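Local coordinates for protein propionate kinase (Francisella tularensis subsp. tularensis, PDB 3KHY) that probably catalyses the reversible transfer of a phosphate group between ATP and a short-chain carboxylate such as acetate, as a homodimeric kinase of the acetokinase family, at residues Thr176-Val181 / Val196-Leu201; Ala316-Gly321 / Met366-Asn371. All coordinates share one frame; numbering follows the deposited sequence.

Contact 1. Residues Thr176-Val181 / Val196-Leu201; sequences TSHKYV and VIVAHL
S177, on helix 175-188, meets H200, on strand 196-201, through a short hydrogen bond: S177 OG lies 2.6 Å from H200 ND1, and either atom could be the donor. The hydroxyl sits at the ring edge, near the ring plane. The H200 side chain leaves the strand toward the helix, with CB 3.8 Å from CE1 of H178; CG lies anti to the backbone N (chi1 178°), ND1 shares the hydrogen bond, and CE1 lies 3.1 Å from S177 OG. The H200 ring stacks on H174, a predicted transition-state stabilizer. The H178 ring reaches V198 edge-on, its ND1 3.4 Å from V198 CG1 and its CE1 3.4 Å from V198 O, while its NE2 is hydrogen-bonded to S206 on strand 205-211. One turn further along the helix, CG1 of V181 meets CG1 of V198 at 3.9 Å, an apolar contact. The local axes of 176-181 and 196-201 approach to 9.3 Å at 132°, so the helix packs across one face of the five-stranded sheet. H200 belongs to the predicted ATP site; serine and stack would be expected to limit rotation of its imidazole, consistent with a second-shell role for S177 in orienting it.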
ATOM      1  N   THR A 176     -15.573 -10.646 -10.170  1.00 14.97           N
ATOM      2  CA  THR A 176     -16.196 -11.480 -11.191  1.00 15.48           C
ATOM      3  C   THR A 176     -15.216 -11.772 -12.335  1.00 18.81           C
ATOM      4  O   THR A 176     -15.234 -12.853 -12.908  1.00 18.40           O
ATOM      5  CB  THR A 176     -17.503 -10.833 -11.695  1.00 21.65           C
ATOM      6  OG1 THR A 176     -18.424 -10.745 -10.593  1.00 21.74           O
ATOM      7  CG2 THR A 176     -18.129 -11.659 -12.804  1.00 25.56           C
ATOM      8  N   SER A 177     -14.331 -10.824 -12.641  1.00 17.67           N
ATOM      9  CA  SER A 177     -13.327 -11.053 -13.676  1.00 15.23           C
ATOM     10  C   SER A 177     -12.221 -11.990 -13.163  1.00 15.51           C
ATOM     11  O   SER A 177     -11.814 -12.915 -13.859  1.00 17.17           O
ATOM     12  CB  SER A 177     -12.755  -9.724 -14.167  1.00 13.54           C
ATOM     13  OG  SER A 177     -11.654  -9.929 -15.046  1.00 14.43           O
ATOM     14  N   HIS A 178     -11.735 -11.755 -11.943  1.00 11.08           N
ATOM     15  CA  HIS A 178     -10.734 -12.645 -11.358  1.00 13.52           C
ATOM     16  C   HIS A 178     -11.227 -14.085 -11.235  1.00 16.51           C
ATOM     17  O   HIS A 178     -10.486 -15.028 -11.487  1.00 13.00           O
ATOM     18  CB  HIS A 178     -10.247 -12.111 -10.005  1.00 12.86           C
ATOM     19  CG  HIS A 178      -9.417 -10.873 -10.134  1.00 11.93           C
ATOM     20  ND1 HIS A 178      -8.208 -10.864 -10.791  1.00 10.28           N
ATOM     21  CD2 HIS A 178      -9.631  -9.603  -9.720  1.00 14.28           C
ATOM     22  CE1 HIS A 178      -7.708  -9.639 -10.776  1.00 12.92           C
ATOM     23  NE2 HIS A 178      -8.553  -8.854 -10.133  1.00 14.43           N
ATOM     24  N   LYS A 179     -12.493 -14.249 -10.883  1.00 10.39           N
ATOM     25  CA  LYS A 179     -13.079 -15.585 -10.811  1.00 14.11           C
ATOM     26  C   LYS A 179     -13.187 -16.257 -12.183  1.00 17.16           C
ATOM     27  O   LYS A 179     -12.747 -17.389 -12.373  1.00 19.00           O
ATOM     28  CB  LYS A 179     -14.461 -15.512 -10.161  1.00 16.14           C
ATOM     29  CG  LYS A 179     -15.074 -16.880  -9.856  1.00 20.57           C
ATOM     30  CD  LYS A 179     -16.317 -16.739  -8.989  1.00 24.35           C
ATOM     31  CE  LYS A 179     -16.790 -18.093  -8.467  1.00 32.65           C
ATOM     32  NZ  LYS A 179     -17.829 -18.637  -9.367  1.00 44.69           N
ATOM     33  N   TYR A 180     -13.788 -15.558 -13.137  1.00 16.27           N
ATOM     34  CA  TYR A 180     -13.918 -16.084 -14.486  1.00 18.21           C
ATOM     35  C   TYR A 180     -12.546 -16.436 -15.069  1.00 17.86           C
ATOM     36  O   TYR A 180     -12.356 -17.516 -15.609  1.00 15.49           O
ATOM     37  CB  TYR A 180     -14.652 -15.095 -15.399  1.00 18.19           C
ATOM     38  CG  TYR A 180     -14.673 -15.553 -16.836  1.00 18.88           C
ATOM     39  CD1 TYR A 180     -15.644 -16.446 -17.281  1.00 22.69           C
ATOM     40  CD2 TYR A 180     -13.702 -15.134 -17.733  1.00 21.39           C
ATOM     41  CE1 TYR A 180     -15.660 -16.890 -18.581  1.00 23.87           C
ATOM     42  CE2 TYR A 180     -13.707 -15.574 -19.052  1.00 17.75           C
ATOM     43  CZ  TYR A 180     -14.689 -16.455 -19.463  1.00 19.35           C
ATOM     44  OH  TYR A 180     -14.699 -16.907 -20.755  1.00 24.95           O
ATOM     45  N   VAL A 181     -11.582 -15.530 -14.959  1.00 13.04           N
ATOM     46  CA  VAL A 181     -10.275 -15.763 -15.593  1.00 15.29           C
ATOM     47  C   VAL A 181      -9.496 -16.907 -14.920  1.00 17.87           C
ATOM     48  O   VAL A 181      -8.855 -17.721 -15.589  1.00 17.08           O
ATOM     49  CB  VAL A 181      -9.439 -14.456 -15.665  1.00 17.16           C
ATOM     50  CG1 VAL A 181      -7.988 -14.750 -16.018  1.00 15.35           C
ATOM     51  CG2 VAL A 181     -10.044 -13.517 -16.711  1.00 14.91           C
ATOM     52  N   VAL A 196      -2.622 -19.174  -9.627  1.00 16.10           N
ATOM     53  CA  VAL A 196      -2.246 -18.139 -10.576  1.00 14.98           C
ATOM     54  C   VAL A 196      -2.302 -16.763  -9.950  1.00 13.64           C
ATOM     55  O   VAL A 196      -2.989 -16.534  -8.949  1.00 16.48           O
ATOM     56  CB  VAL A 196      -3.136 -18.157 -11.842  1.00 15.51           C
ATOM     57  CG1 VAL A 196      -2.867 -19.409 -12.681  1.00 18.70           C
ATOM     58  CG2 VAL A 196      -4.630 -18.038 -11.488  1.00 14.52           C
ATOM     59  N   ILE A 197      -1.541 -15.856 -10.535  1.00  9.93           N
ATOM     60  CA  ILE A 197      -1.659 -14.441 -10.231  1.00 11.84           C
ATOM     61  C   ILE A 197      -2.328 -13.825 -11.444  1.00 14.70           C
ATOM     62  O   ILE A 197      -1.860 -14.003 -12.563  1.00 14.54           O
ATOM     63  CB  ILE A 197      -0.284 -13.813 -10.019  1.00 12.43           C
ATOM     64  CG1 ILE A 197       0.366 -14.417  -8.772  1.00 12.66           C
ATOM     65  CG2 ILE A 197      -0.400 -12.279  -9.910  1.00 11.38           C
ATOM     66  CD1 ILE A 197       1.865 -14.116  -8.641  1.00 15.13           C
ATOM     67  N   VAL A 198      -3.447 -13.140 -11.222  1.00 13.21           N
ATOM     68  CA  VAL A 198      -4.216 -12.556 -12.313  1.00 13.51           C
ATOM     69  C   VAL A 198      -4.118 -11.034 -12.250  1.00 17.09           C
ATOM     70  O   VAL A 198      -4.479 -10.414 -11.244  1.00 13.93           O
ATOM     71  CB  VAL A 198      -5.704 -12.986 -12.266  1.00 17.42           C
ATOM     72  CG1 VAL A 198      -6.504 -12.323 -13.406  1.00 14.28           C
ATOM     73  CG2 VAL A 198      -5.834 -14.526 -12.339  1.00 18.65           C
ATOM     74  N   ALA A 199      -3.593 -10.446 -13.320  1.00 11.80           N
ATOM     75  CA  ALA A 199      -3.516  -8.999 -13.443  1.00 13.88           C
ATOM     76  C   ALA A 199      -4.598  -8.533 -14.409  1.00 11.57           C
ATOM     77  O   ALA A 199      -4.488  -8.716 -15.608  1.00 11.72           O
ATOM     78  CB  ALA A 199      -2.147  -8.575 -13.938  1.00 10.85           C
ATOM     79  N   HIS A 200      -5.667  -7.972 -13.864  1.00  9.66           N
ATOM     80  CA  HIS A 200      -6.745  -7.411 -14.663  1.00 11.05           C
ATOM     81  C   HIS A 200      -6.406  -5.947 -14.894  1.00 15.84           C
ATOM     82  O   HIS A 200      -6.534  -5.135 -13.978  1.00 14.18           O
ATOM     83  CB  HIS A 200      -8.069  -7.514 -13.898  1.00 13.08           C
ATOM     84  CG  HIS A 200      -9.235  -6.925 -14.631  1.00 18.25           C
ATOM     85  ND1 HIS A 200     -10.277  -7.689 -15.109  1.00 17.90           N
ATOM     86  CD2 HIS A 200      -9.511  -5.648 -14.991  1.00 19.63           C
ATOM     87  CE1 HIS A 200     -11.153  -6.909 -15.716  1.00 21.20           C
ATOM     88  NE2 HIS A 200     -10.712  -5.664 -15.661  1.00 23.49           N
ATOM     89  N   LEU A 201      -5.949  -5.617 -16.100  1.00 12.47           N
ATOM     90  CA  LEU A 201      -5.540  -4.249 -16.422  1.00 12.77           C
ATOM     91  C   LEU A 201      -6.506  -3.697 -17.461  1.00 12.71           C
ATOM     92  O   LEU A 201      -6.570  -4.202 -18.575  1.00 13.46           O
ATOM     93  CB  LEU A 201      -4.091  -4.230 -16.952  1.00 12.66           C
ATOM     94  CG  LEU A 201      -3.077  -5.021 -16.112  1.00 13.17           C
ATOM     95  CD1 LEU A 201      -1.686  -5.061 -16.775  1.00 11.73           C
ATOM     96  CD2 LEU A 201      -2.965  -4.452 -14.698  1.00 10.48           C
TER

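Contact 2. Residues Ala316-Gly321 / Met366-Asn371; sequences ALVFTG and MVIATN
A parallel pair of neighbouring strands, 316-320 and 365-367, forms the edge of the five-stranded sheet in this member of the actin-like ATPase clan; the first leads into helix 321-326, the second into a loop ending at N371, the N-cap of helix 372-382. Register is set by V318 opposite M366 and F319 opposite V367, with CA atoms 4.7 and 4.9 Å apart. M366, present as selenomethionine, has both backbone groups engaged: its N donates to L317 O, and its O accepts from F319 N at 2.9 Å in an almost linear bond (177° at the hydrogen), although the donor is tilted 31° from the carbonyl plane. I368 N returns a bond to F319 O, and V367 CA adds a weaker CA-H...O contact to that same oxygen. On the V318 side of the sheet, CG1 of V318 meets CG1 of I368 at 3.8 Å, the two side chains crossing at a slant, and A316 CB lies 3.5 Å from M366 SE, where the bend of the chain at chi3 (68°) turns the terminal methyl aside. The other face carries F319 and V367, both touching R331 of helix 328-337.

One residue past the bridged pairs, at the end of strand 316-320, T320 OG1 is anti to its own N (chi1 -167°), which aims the hydroxyl at the opposite segment. E325 OE2, in the predicted ATP site, accepts from T370 N and makes a weak bond to G321 N, so one carboxylate oxygen is within bonding distance of both segments. Its weak approach to T320 OG1 is secondary: T320 OG1 donates to I368 O at 2.7 Å, lying in the plane of that carbonyl.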
ATOM      1  N   ALA A 316       0.853 -19.872 -13.384  1.00 17.67           N
ATOM      2  CA  ALA A 316       1.005 -18.806 -14.377  1.00 11.76           C
ATOM      3  C   ALA A 316       0.762 -17.430 -13.789  1.00 11.63           C
ATOM      4  O   ALA A 316       0.033 -17.280 -12.799  1.00 14.22           O
ATOM      5  CB  ALA A 316       0.048 -19.025 -15.533  1.00 12.33           C
ATOM      6  N   LEU A 317       1.374 -16.432 -14.410  1.00 14.96           N
ATOM      7  CA  LEU A 317       0.943 -15.046 -14.265  1.00 17.53           C
ATOM      8  C   LEU A 317      -0.005 -14.810 -15.436  1.00 16.59           C
ATOM      9  O   LEU A 317       0.344 -15.139 -16.575  1.00 15.87           O
ATOM     10  CB  LEU A 317       2.140 -14.109 -14.366  1.00 14.40           C
ATOM     11  CG  LEU A 317       1.827 -12.615 -14.512  1.00 16.47           C
ATOM     12  CD1 LEU A 317       1.017 -12.104 -13.307  1.00 14.89           C
ATOM     13  CD2 LEU A 317       3.123 -11.829 -14.666  1.00 17.16           C
ATOM     14  N   VAL A 318      -1.203 -14.276 -15.172  1.00 11.88           N
ATOM     15  CA  VAL A 318      -2.210 -14.103 -16.239  1.00 13.53           C
ATOM     16  C   VAL A 318      -2.598 -12.637 -16.426  1.00 12.96           C
ATOM     17  O   VAL A 318      -2.998 -11.986 -15.458  1.00 13.31           O
ATOM     18  CB  VAL A 318      -3.493 -14.899 -15.933  1.00 16.04           C
ATOM     19  CG1 VAL A 318      -4.472 -14.793 -17.102  1.00 14.25           C
ATOM     20  CG2 VAL A 318      -3.158 -16.366 -15.631  1.00 18.65           C
ATOM     21  N   PHE A 319      -2.461 -12.119 -17.656  1.00  9.97           N
ATOM     22  CA  PHE A 319      -2.904 -10.767 -17.988  1.00 14.07           C
ATOM     23  C   PHE A 319      -4.314 -10.831 -18.563  1.00 14.22           C
ATOM     24  O   PHE A 319      -4.626 -11.710 -19.369  1.00 14.11           O
ATOM     25  CB  PHE A 319      -2.000 -10.128 -19.062  1.00 10.50           C
ATOM     26  CG  PHE A 319      -0.612  -9.789 -18.584  1.00 12.94           C
ATOM     27  CD1 PHE A 319      -0.390  -8.650 -17.819  1.00 10.34           C
ATOM     28  CD2 PHE A 319       0.478 -10.585 -18.940  1.00 10.95           C
ATOM     29  CE1 PHE A 319       0.884  -8.316 -17.393  1.00 13.31           C
ATOM     30  CE2 PHE A 319       1.766 -10.256 -18.513  1.00 14.88           C
ATOM     31  CZ  PHE A 319       1.969  -9.113 -17.740  1.00 13.19           C
ATOM     32  N   THR A 320      -5.157  -9.888 -18.171  1.00 14.38           N
ATOM     33  CA  THR A 320      -6.504  -9.820 -18.705  1.00 10.79           C
ATOM     34  C   THR A 320      -6.984  -8.367 -18.632  1.00 13.52           C
ATOM     35  O   THR A 320      -6.242  -7.495 -18.180  1.00 13.71           O
ATOM     36  CB  THR A 320      -7.461 -10.774 -17.950  1.00 16.07           C
ATOM     37  OG1 THR A 320      -8.687 -10.901 -18.684  1.00 15.37           O
ATOM     38  CG2 THR A 320      -7.752 -10.255 -16.525  1.00 15.77           C
ATOM     39  N   GLY A 321      -8.199  -8.107 -19.103  1.00 15.14           N
ATOM     40  CA  GLY A 321      -8.726  -6.752 -19.149  1.00 13.62           C
ATOM     41  C   GLY A 321      -8.377  -6.060 -20.460  1.00 17.26           C
ATOM     42  O   GLY A 321      -7.592  -6.580 -21.250  1.00 16.13           O
HETATM   43  N   MSE A 366       0.485 -15.759 -19.351  1.00 14.61           N
HETATM   44  CA  MSE A 366      -0.660 -16.021 -20.205  1.00 12.11           C
HETATM   45  C   MSE A 366      -1.433 -14.762 -20.492  1.00 13.49           C
HETATM   46  O   MSE A 366      -1.325 -13.778 -19.768  1.00 13.01           O
HETATM   47  CB  MSE A 366      -1.614 -17.036 -19.547  1.00 15.76           C
HETATM   48  CG  MSE A 366      -0.922 -18.322 -19.133  1.00 20.33           C
HETATM   49 SE   MSE A 366      -2.093 -19.648 -18.291  1.00 25.93          SE
HETATM   50  CE  MSE A 366      -3.207 -20.107 -19.863  1.00 15.07           C
ATOM     51  N   VAL A 367      -2.195 -14.806 -21.573  1.00 14.06           N
ATOM     52  CA  VAL A 367      -3.204 -13.805 -21.847  1.00 15.41           C
ATOM     53  C   VAL A 367      -4.529 -14.541 -21.992  1.00 18.25           C
ATOM     54  O   VAL A 367      -4.665 -15.429 -22.834  1.00 15.55           O
ATOM     55  CB  VAL A 367      -2.923 -13.042 -23.146  1.00 15.13           C
ATOM     56  CG1 VAL A 367      -4.038 -12.044 -23.402  1.00 13.33           C
ATOM     57  CG2 VAL A 367      -1.573 -12.339 -23.075  1.00 17.45           C
ATOM     58  N   ILE A 368      -5.503 -14.168 -21.171  1.00 15.48           N
ATOM     59  CA  ILE A 368      -6.818 -14.795 -21.207  1.00 14.75           C
ATOM     60  C   ILE A 368      -7.859 -13.686 -21.211  1.00 17.91           C
ATOM     61  O   ILE A 368      -7.819 -12.785 -20.371  1.00 17.46           O
ATOM     62  CB  ILE A 368      -7.026 -15.698 -19.965  1.00 13.82           C
ATOM     63  CG1 ILE A 368      -5.976 -16.812 -19.937  1.00 12.59           C
ATOM     64  CG2 ILE A 368      -8.452 -16.273 -19.948  1.00 16.69           C
ATOM     65  CD1 ILE A 368      -6.138 -17.787 -18.737  1.00 18.96           C
ATOM     66  N   ALA A 369      -8.774 -13.729 -22.167  1.00 15.33           N
ATOM     67  CA  ALA A 369      -9.780 -12.681 -22.288  1.00 16.02           C
ATOM     68  C   ALA A 369     -10.789 -12.830 -21.166  1.00 15.08           C
ATOM     69  O   ALA A 369     -11.266 -13.929 -20.902  1.00 15.49           O
ATOM     70  CB  ALA A 369     -10.477 -12.765 -23.646  1.00 19.82           C
ATOM     71  N   THR A 370     -11.117 -11.740 -20.494  1.00 13.92           N
ATOM     72  CA  THR A 370     -12.133 -11.833 -19.453  1.00 18.87           C
ATOM     73  C   THR A 370     -13.522 -11.668 -20.081  1.00 23.92           C
ATOM     74  O   THR A 370     -13.657 -11.150 -21.189  1.00 18.03           O
ATOM     75  CB  THR A 370     -11.895 -10.832 -18.301  1.00 15.86           C
ATOM     76  OG1 THR A 370     -12.782 -11.132 -17.216  1.00 17.34           O
ATOM     77  CG2 THR A 370     -12.131  -9.401 -18.741  1.00 16.27           C
ATOM     78  N   ASN A 371     -14.552 -12.136 -19.387  1.00 18.69           N
ATOM     79  CA  ASN A 371     -15.913 -12.024 -19.907  1.00 19.93           C
ATOM     80  C   ASN A 371     -16.849 -11.993 -18.707  1.00 16.91           C
ATOM     81  O   ASN A 371     -17.447 -13.000 -18.339  1.00 17.67           O
ATOM     82  CB  ASN A 371     -16.252 -13.199 -20.838  1.00 18.00           C
ATOM     83  CG  ASN A 371     -17.547 -12.976 -21.626  1.00 25.66           C
ATOM     84  OD1 ASN A 371     -18.392 -12.157 -21.247  1.00 21.73           O
ATOM     85  ND2 ASN A 371     -17.702 -13.699 -22.724  1.00 26.17           N
TER

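How the contacts relate
Both contacts are buried and share one five-stranded sheet, in which strand 196-201 of contact 1 is the parallel neighbour of strand 316-320 of contact 2. The join is backbone to backbone: A199 N lies 2.7 Å from V318 O, and V318 N 2.7 Å from I197 O, both probable hydrogen bonds. Contact 1 is the helix-on-sheet layer, made chiefly by side chains; contact 2 is mainly strand pairing, farther from the chain centre (about 13 against 9 Å, contact centres to chain centre), with exposure at V367, A369 and T370. Helix 175-188 also spans both, since V181 touches V318, T320 and T370, and S177 OG ties them by a hydrogen bond to T370 OG1.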